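Long-range contacts in xylanase 10C (Pseudomonas cellulosa, PDB 1GNY), which cleaves internal linkages of the xylan backbone through its C-terminal catalytic domain, the present chain being the N-terminal family 15 module that binds xylan and xylooligosaccharides: residues S22-T27 against A36-G41; T53-V58 against T111-D116; A57-V62 against V145-A150. All coordinates share one frame; numbering follows the deposited sequence.

Contact 1. Residues S22-T27 against A36-G41; sequences SHSGIT and AALGDG
S24 and L38 meet at the surface, where L38 CD1 lies 3.6 Å from S24 OG. The same methyl reaches the backbone of the facing loop, 3.7 Å from S22 O. S24 OG also touches the methyl of A36, with S24 OG to A36 CB at 3.8 Å. OG sits between the backbone N and the carbonyl carbon of S24 (chi1 62°), which turns it to the A36-G41 side. No direct hydrogen bond joins the two segments; two waters bridge them instead. One water accepts from A36 N, donates to G25 O and is hydrogen-bonded to S24 OG. The other accepts from S24 N and donates to A36 O, 2.8 Å away. Behind S24, G25 N donates to H23 ND1 at 3.0 Å and lies in the plane of the imidazole ring. This bond is likely to limit the ring's rotation, and the H23 side chain touches V42 of strand 42-48. Past A36 the chain bends in an inverse gamma turn centred on A37. T27 and T34 are paired through their backbones, in strands 27-29 and 32-36. The contact is thus a water-bridged pairing of the loops that enter and leave this antiparallel beta-hairpin of the CBM15 domain.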
loop_
_atom_site.group_PDB
_atom_site.type_symbol
_atom_site.label_atom_id
_atom_site.label_comp_id
_atom_site.label_asym_id
_atom_site.label_seq_id
_atom_site.Cartn_x
_atom_site.Cartn_y
_atom_site.Cartn_z
ATOM N N SER A 22 7.154 8.155 -13.782
ATOM C CA SER A 22 5.848 7.642 -14.223
ATOM C C SER A 22 5.734 6.140 -14.016
ATOM O O SER A 22 6.714 5.401 -14.100
ATOM C CB SER A 22 5.652 7.970 -15.692
ATOM O OG SER A 22 5.651 9.384 -15.858
ATOM N N HIS A 23 4.514 5.675 -13.782
ATOM C CA HIS A 23 4.292 4.251 -13.577
ATOM C C HIS A 23 3.852 3.537 -14.869
ATOM O O HIS A 23 3.396 4.177 -15.818
ATOM C CB HIS A 23 3.224 4.029 -12.466
ATOM C CG HIS A 23 1.830 4.461 -12.823
ATOM N ND1 HIS A 23 0.949 3.661 -13.536
ATOM C CD2 HIS A 23 1.159 5.609 -12.567
ATOM C CE1 HIS A 23 -0.195 4.298 -13.690
ATOM N NE2 HIS A 23 -0.100 5.486 -13.115
ATOM N N SER A 24 3.954 2.222 -14.877
ATOM C CA SER A 24 3.496 1.379 -16.003
ATOM C C SER A 24 2.263 0.503 -15.682
ATOM O O SER A 24 2.110 -0.575 -16.234
ATOM C CB SER A 24 4.647 0.520 -16.568
ATOM O OG SER A 24 5.213 -0.408 -15.658
ATOM N N GLY A 25 1.383 0.977 -14.800
ATOM C CA GLY A 25 0.175 0.258 -14.423
ATOM C C GLY A 25 0.470 -0.933 -13.535
ATOM O O GLY A 25 1.490 -0.968 -12.819
ATOM N N ILE A 26 -0.457 -1.884 -13.531
ATOM C CA ILE A 26 -0.341 -3.151 -12.776
ATOM C C ILE A 26 -0.679 -4.330 -13.674
ATOM O O ILE A 26 -1.255 -4.166 -14.755
ATOM C CB ILE A 26 -1.219 -3.171 -11.475
ATOM C CG1 ILE A 26 -2.703 -2.879 -11.726
ATOM C CG2 ILE A 26 -0.697 -2.111 -10.506
ATOM C CD1 ILE A 26 -3.543 -4.018 -11.983
ATOM N N THR A 27 -0.315 -5.509 -13.215
ATOM C CA THR A 27 -0.683 -6.772 -13.905
ATOM C C THR A 27 -1.288 -7.742 -12.895
ATOM O O THR A 27 -0.691 -8.008 -11.844
ATOM C CB THR A 27 0.495 -7.395 -14.593
ATOM O OG1 THR A 27 0.962 -6.528 -15.643
ATOM C CG2 THR A 27 0.109 -8.733 -15.321
ATOM N N ALA A 36 5.929 -3.137 -11.839
ATOM C CA ALA A 36 7.331 -2.833 -12.125
ATOM C C ALA A 36 7.742 -1.599 -11.292
ATOM O O ALA A 36 7.153 -0.503 -11.397
ATOM C CB ALA A 36 7.536 -2.556 -13.605
ATOM N N ALA A 37 8.705 -1.793 -10.401
ATOM C CA ALA A 37 9.182 -0.735 -9.501
ATOM C C ALA A 37 10.198 0.167 -10.237
ATOM O O ALA A 37 11.423 0.090 -10.046
ATOM C CB ALA A 37 9.791 -1.344 -8.239
ATOM N N LEU A 38 9.655 1.002 -11.103
ATOM C CA LEU A 38 10.471 1.816 -12.039
ATOM C C LEU A 38 11.267 2.952 -11.424
ATOM O O LEU A 38 12.324 3.324 -11.960
ATOM C CB LEU A 38 9.602 2.383 -13.163
ATOM C CG LEU A 38 8.934 1.319 -14.043
ATOM C CD1 LEU A 38 7.863 1.965 -14.923
ATOM C CD2 LEU A 38 9.927 0.476 -14.828
ATOM N N GLY A 39 10.772 3.512 -10.351
ATOM C CA GLY A 39 11.446 4.620 -9.657
ATOM C C GLY A 39 10.820 4.992 -8.335
ATOM O O GLY A 39 9.823 4.418 -7.911
ATOM N N ASP A 40 11.425 5.961 -7.641
ATOM C CA ASP A 40 10.892 6.464 -6.371
ATOM C C ASP A 40 9.447 6.966 -6.572
ATOM O O ASP A 40 9.152 7.665 -7.551
ATOM C CB ASP A 40 11.788 7.601 -5.830
ATOM C CG ASP A 40 11.310 8.147 -4.519
ATOM O OD1 ASP A 40 11.631 7.577 -3.440
ATOM O OD2 ASP A 40 10.585 9.172 -4.468
ATOM N N GLY A 41 8.560 6.534 -5.688
ATOM C CA GLY A 41 7.150 6.902 -5.736
ATOM C C GLY A 41 6.259 6.085 -6.652
ATOM O O GLY A 41 5.086 6.380 -6.717
HETATM O O HOH W 1 3.919 -2.164 -13.794
HETATM O O HOH W 2 4.941 0.677 -12.638
#

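Contact 2. Residues T53-V58 against T111-D116; sequences TLEDAV and TIDEDD
E55 reaches E114 by a bend in its side chain. Its CG stands beside the backbone N (chi1 -71°), and a second turn at chi2 (-67°) swings the carboxylate back over the T111-D116 segment. There E55 OE1 accepts from E114 N at 2.9 Å through its syn lone pair, and the bond is nearly straight. E55 OE2 lies 3.5 Å from E114 CB and accepts from the backbone N of F119, so both oxygens are held by backbone N-H groups. D113 OD1 lies 4.0 Å from D56 OD1, with the two carboxylate planes 54° apart.

The backbones add two bonds. D56 N donates to I112 O at 2.7 Å, bent at the hydrogen and tilted from the carbonyl plane. I112 N gives a straighter bond to A57 O, nearly along the C=O axis. L54 to A57 forms a type II turn, closed by A57 N on L54 O. I112 packs against this turn: CB and CG2 lie close to L54 O, and CD1 is 4.1 Å from L54 CB. F119 touches both L54 and I112. V58 and T111 end the contact as an antiparallel non-hydrogen-bonded pair, with V58 CG2 3.8 Å from T111 OG1.

E114 OE1 forms a salt bridge with K118, which also pairs with D116. One water lies within hydrogen-bonding distance of E55 OE1 and D113 OD1. A second donates to D56 OD1 and weakly to D113 OD1. E55, D56 and D113 thus bring three carboxylates close together (E55 OE1 to D113 OD1 4.4 Å). Backbone N-H groups would be expected to stabilise the E55 carboxylate, and the waters to ease the repulsion around D113. K118 probably offsets part of the charge of E114 and D116, while E90 adds another carboxylate beside E114.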
loop_
_atom_site.group_PDB
_atom_site.type_symbol
_atom_site.label_atom_id
_atom_site.label_comp_id
_atom_site.label_asym_id
_atom_site.label_seq_id
_atom_site.Cartn_x
_atom_site.Cartn_y
_atom_site.Cartn_z
ATOM N N THR A 53 -13.989 5.071 8.628
ATOM C CA THR A 53 -13.567 5.166 10.046
ATOM C C THR A 53 -12.255 4.379 10.139
ATOM O O THR A 53 -12.210 3.242 10.639
ATOM C CB THR A 53 -14.626 4.616 10.977
ATOM O OG1 THR A 53 -15.833 5.392 10.823
ATOM C CG2 THR A 53 -14.228 4.788 12.437
ATOM N N LEU A 54 -11.223 4.995 9.562
ATOM C CA LEU A 54 -9.894 4.373 9.437
ATOM C C LEU A 54 -8.853 4.759 10.492
ATOM O O LEU A 54 -7.770 4.174 10.521
ATOM C CB LEU A 54 -9.341 4.589 8.013
ATOM C CG LEU A 54 -9.893 3.654 6.963
ATOM C CD1 LEU A 54 -9.568 4.208 5.548
ATOM C CD2 LEU A 54 -9.412 2.207 7.112
ATOM N N GLU A 55 -9.181 5.682 11.389
ATOM C CA GLU A 55 -8.207 6.028 12.440
ATOM C C GLU A 55 -8.005 4.818 13.345
ATOM O O GLU A 55 -8.977 4.148 13.712
ATOM C CB GLU A 55 -8.661 7.256 13.236
ATOM C CG GLU A 55 -8.593 8.556 12.459
ATOM C CD GLU A 55 -7.157 8.985 12.134
ATOM O OE1 GLU A 55 -6.220 8.539 12.849
ATOM O OE2 GLU A 55 -6.982 9.749 11.166
ATOM N N ASP A 56 -6.734 4.521 13.664
ATOM C CA ASP A 56 -6.329 3.350 14.477
ATOM C C ASP A 56 -6.534 1.992 13.758
ATOM O O ASP A 56 -6.383 0.931 14.356
ATOM C CB ASP A 56 -6.986 3.373 15.876
ATOM C CG ASP A 56 -6.604 4.612 16.679
ATOM O OD1 ASP A 56 -5.426 4.992 16.702
ATOM O OD2 ASP A 56 -7.429 5.286 17.305
ATOM N N ALA A 57 -6.788 2.030 12.450
ATOM C CA ALA A 57 -6.898 0.805 11.652
ATOM C C ALA A 57 -5.498 0.265 11.357
ATOM O O ALA A 57 -4.536 1.029 11.286
ATOM C CB ALA A 57 -7.629 1.056 10.336
ATOM N N VAL A 58 -5.402 -1.042 11.202
ATOM C CA VAL A 58 -4.145 -1.727 10.849
ATOM C C VAL A 58 -4.259 -2.343 9.460
ATOM O O VAL A 58 -5.127 -3.177 9.230
ATOM C CB VAL A 58 -3.772 -2.816 11.857
ATOM C CG1 VAL A 58 -2.477 -3.497 11.465
ATOM C CG2 VAL A 58 -3.660 -2.180 13.242
ATOM N N THR A 111 -0.035 1.010 10.712
ATOM C CA THR A 111 -1.137 1.542 11.540
ATOM C C THR A 111 -1.445 2.995 11.137
ATOM O O THR A 111 -0.556 3.854 11.114
ATOM C CB THR A 111 -0.813 1.498 13.037
ATOM O OG1 THR A 111 -0.681 0.145 13.465
ATOM C CG2 THR A 111 -1.957 2.010 13.877
ATOM N N ILE A 112 -2.708 3.259 10.834
ATOM C CA ILE A 112 -3.155 4.621 10.519
ATOM C C ILE A 112 -3.431 5.341 11.843
ATOM O O ILE A 112 -4.248 4.897 12.634
ATOM C CB ILE A 112 -4.439 4.622 9.632
ATOM C CG1 ILE A 112 -4.154 3.996 8.258
ATOM C CG2 ILE A 112 -4.995 6.041 9.507
ATOM C CD1 ILE A 112 -5.428 3.695 7.387
ATOM N N ASP A 113 -2.741 6.446 12.079
ATOM C CA ASP A 113 -2.906 7.229 13.310
ATOM C C ASP A 113 -2.491 8.700 13.071
ATOM O O ASP A 113 -1.308 9.041 13.162
ATOM C CB ASP A 113 -2.072 6.608 14.427
ATOM C CG ASP A 113 -2.222 7.328 15.770
ATOM O OD1 ASP A 113 -3.144 8.155 15.953
ATOM O OD2 ASP A 113 -1.422 7.117 16.710
ATOM N N GLU A 114 -3.474 9.531 12.745
ATOM C CA GLU A 114 -3.284 10.970 12.530
ATOM C C GLU A 114 -3.869 11.762 13.704
ATOM O O GLU A 114 -4.966 11.489 14.185
ATOM C CB GLU A 114 -3.886 11.432 11.204
ATOM C CG GLU A 114 -3.143 10.891 9.972
ATOM C CD GLU A 114 -1.764 11.516 9.805
ATOM O OE1 GLU A 114 -1.676 12.711 9.464
ATOM O OE2 GLU A 114 -0.761 10.810 10.041
ATOM N N ASP A 115 -3.111 12.753 14.158
ATOM C CA ASP A 115 -3.508 13.549 15.339
ATOM C C ASP A 115 -4.833 14.314 15.145
ATOM O O ASP A 115 -5.613 14.431 16.089
ATOM C CB ASP A 115 -2.398 14.515 15.757
ATOM C CG ASP A 115 -1.177 13.813 16.338
ATOM O OD1 ASP A 115 -1.274 12.677 16.865
ATOM O OD2 ASP A 115 -0.049 14.353 16.314
ATOM N N ASP A 116 -5.106 14.758 13.923
ATOM C CA ASP A 116 -6.360 15.471 13.569
ATOM C C ASP A 116 -7.555 14.584 13.175
ATOM O O ASP A 116 -8.564 15.089 12.722
ATOM C CB ASP A 116 -6.122 16.539 12.490
ATOM C CG ASP A 116 -5.771 15.959 11.121
ATOM O OD1 ASP A 116 -5.661 14.723 10.962
ATOM O OD2 ASP A 116 -5.588 16.697 10.139
HETATM O O HOH W 3 -5.786 8.658 15.420
HETATM O O HOH W 4 -4.559 6.610 18.662
#

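Contact 3. Residues A57-V62 against V145-A150; sequences AVIAMV and VTITLA
V145 packs against both I59 and M61 on the buried face of two antiparallel strands. Its CG1 lies 4.0 Å from I59 CG2, and its CG2 lies 3.9 Å from M61 CG. CG1 is anti to the backbone N (chi1 179°), which sends the two methyls to different neighbours. The M61 chain is extended beyond CG, so SD and CE also pass along V145 CG2. An alanine at V145 would remove both methyls and is likely to leave a gap beside I59 and M61, with the thioether end of M61 freer to move.

Further along this face, I59 and I147 lie side by side, with I59 CG1 4.2 Å from I147 CG1. At the end of the pair, A57 CB touches both I147 CG2 and L149 CD2. I78 of strand 75-82 touches both I59 and M61, so this face meets the five-stranded sheet.

The other face carries V58, A60, T146 and T148, all partly exposed. Here the side chains have few close contacts across the pair, and the backbone does most of the joining. V58 and T148 exchange two hydrogen bonds, and both donors are tilted from the carbonyl planes. A60 and T146 exchange two more: A60 N to T146 O is 2.8 Å, and T146 N lies in the carbonyl plane of A60. Short CA-H...O contacts fill the steps between, such as I147 CA to V58 O at 3.4 Å. The strand directions differ by 163°. Strands 2-6 and 106-111 flank the pair.

The chemistry is therefore two-sided. Four backbone bonds set the register, and hydrocarbon packing seals the inner face. The two threonines leave hydroxyl groups on the more open outer face of this antiparallel sheet.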
loop_
_atom_site.group_PDB
_atom_site.type_symbol
_atom_site.label_atom_id
_atom_site.label_comp_id
_atom_site.label_asym_id
_atom_site.label_seq_id
_atom_site.Cartn_x
_atom_site.Cartn_y
_atom_site.Cartn_z
ATOM N N ALA A 57 -6.788 2.030 12.450
ATOM C CA ALA A 57 -6.898 0.805 11.652
ATOM C C ALA A 57 -5.498 0.265 11.357
ATOM O O ALA A 57 -4.536 1.029 11.286
ATOM C CB ALA A 57 -7.629 1.056 10.336
ATOM N N VAL A 58 -5.402 -1.042 11.202
ATOM C CA VAL A 58 -4.145 -1.727 10.849
ATOM C C VAL A 58 -4.259 -2.343 9.460
ATOM O O VAL A 58 -5.127 -3.177 9.230
ATOM C CB VAL A 58 -3.772 -2.816 11.857
ATOM C CG1 VAL A 58 -2.477 -3.497 11.465
ATOM C CG2 VAL A 58 -3.660 -2.180 13.242
ATOM N N ILE A 59 -3.382 -1.918 8.554
ATOM C CA ILE A 59 -3.275 -2.477 7.201
ATOM C C ILE A 59 -2.196 -3.554 7.228
ATOM O O ILE A 59 -1.060 -3.278 7.663
ATOM C CB ILE A 59 -2.886 -1.373 6.175
ATOM C CG1 ILE A 59 -3.887 -0.214 6.218
ATOM C CG2 ILE A 59 -2.776 -1.941 4.762
ATOM C CD1 ILE A 59 -3.363 1.039 5.572
ATOM N N ALA A 60 -2.535 -4.753 6.792
ATOM C CA ALA A 60 -1.537 -5.839 6.696
ATOM C C ALA A 60 -1.484 -6.319 5.251
ATOM O O ALA A 60 -2.518 -6.718 4.690
ATOM C CB ALA A 60 -1.884 -6.975 7.620
ATOM N N MET A 61 -0.293 -6.278 4.646
ATOM C CA MET A 61 -0.106 -6.744 3.272
ATOM C C MET A 61 0.812 -7.955 3.206
ATOM O O MET A 61 1.872 -7.916 3.794
ATOM C CB MET A 61 0.490 -5.624 2.402
ATOM C CG MET A 61 -0.353 -4.414 2.314
ATOM S SD MET A 61 0.058 -3.469 0.795
ATOM C CE MET A 61 -1.068 -2.125 1.020
ATOM N N VAL A 62 0.412 -9.013 2.503
ATOM C CA VAL A 62 1.352 -10.146 2.266
ATOM C C VAL A 62 1.967 -9.825 0.912
ATOM O O VAL A 62 1.225 -9.692 -0.079
ATOM C CB VAL A 62 0.688 -11.509 2.227
ATOM C CG1 VAL A 62 1.712 -12.603 1.843
ATOM C CG2 VAL A 62 0.066 -11.852 3.587
ATOM N N VAL A 145 -4.368 -8.024 1.022
ATOM C CA VAL A 145 -4.389 -6.840 1.893
ATOM C C VAL A 145 -5.574 -6.989 2.842
ATOM O O VAL A 145 -6.696 -7.193 2.395
ATOM C CB VAL A 145 -4.521 -5.515 1.125
ATOM C CG1 VAL A 145 -4.551 -4.330 2.069
ATOM C CG2 VAL A 145 -3.387 -5.363 0.099
ATOM N N THR A 146 -5.315 -6.941 4.140
ATOM C CA THR A 146 -6.412 -7.017 5.098
ATOM C C THR A 146 -6.349 -5.824 6.042
ATOM O O THR A 146 -5.268 -5.472 6.556
ATOM C CB THR A 146 -6.594 -8.402 5.781
ATOM O OG1 THR A 146 -6.263 -8.378 7.154
ATOM C CG2 THR A 146 -5.831 -9.478 5.175
ATOM N N ILE A 147 -7.493 -5.167 6.206
ATOM C CA ILE A 147 -7.586 -3.953 7.029
ATOM C C ILE A 147 -8.475 -4.259 8.232
ATOM O O ILE A 147 -9.629 -4.600 8.062
ATOM C CB ILE A 147 -8.098 -2.752 6.226
ATOM C CG1 ILE A 147 -7.145 -2.509 5.031
ATOM C CG2 ILE A 147 -8.196 -1.502 7.106
ATOM C CD1 ILE A 147 -7.584 -1.467 4.039
ATOM N N THR A 148 -7.924 -4.092 9.418
ATOM C CA THR A 148 -8.669 -4.332 10.664
ATOM C C THR A 148 -8.987 -2.991 11.311
ATOM O O THR A 148 -8.090 -2.293 11.769
ATOM C CB THR A 148 -7.886 -5.225 11.619
ATOM O OG1 THR A 148 -7.644 -6.496 11.000
ATOM C CG2 THR A 148 -8.711 -5.599 12.846
ATOM N N LEU A 149 -10.271 -2.648 11.367
ATOM C CA LEU A 149 -10.715 -1.363 11.939
ATOM C C LEU A 149 -10.738 -1.441 13.472
ATOM O O LEU A 149 -10.862 -2.527 14.055
ATOM C CB LEU A 149 -12.135 -0.987 11.472
ATOM C CG LEU A 149 -12.439 -1.012 9.980
ATOM C CD1 LEU A 149 -13.846 -0.570 9.720
ATOM C CD2 LEU A 149 -11.446 -0.141 9.195
ATOM N N ALA A 150 -10.662 -0.273 14.082
ATOM C CA ALA A 150 -10.848 -0.069 15.536
ATOM C C ALA A 150 -12.340 0.140 15.827
ATOM O O ALA A 150 -12.762 1.152 16.422
ATOM C CB ALA A 150 -10.051 1.139 15.976
#

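From the N terminus, contact 1 comes first. It closes a short loop around the hairpin of strands 27-29 and 32-36. Contacts 2 and 3 come after it in the chain; their first segments overlap, sharing A57 and V58. From there, contact 2 closes back from T111-D116, after strand 106-111. Contact 3 closes later, from strand 139-149, so its longer chain loop encloses most of that of contact 2. Strand 58-65 thus has partners on both sides. The two contacts touch where L54 meets L149 and I112 meets I59. Contact 1 lies on the opposite side of the chain's centre from contacts 2 and 3, its centre about 27 Å from that of contact 2.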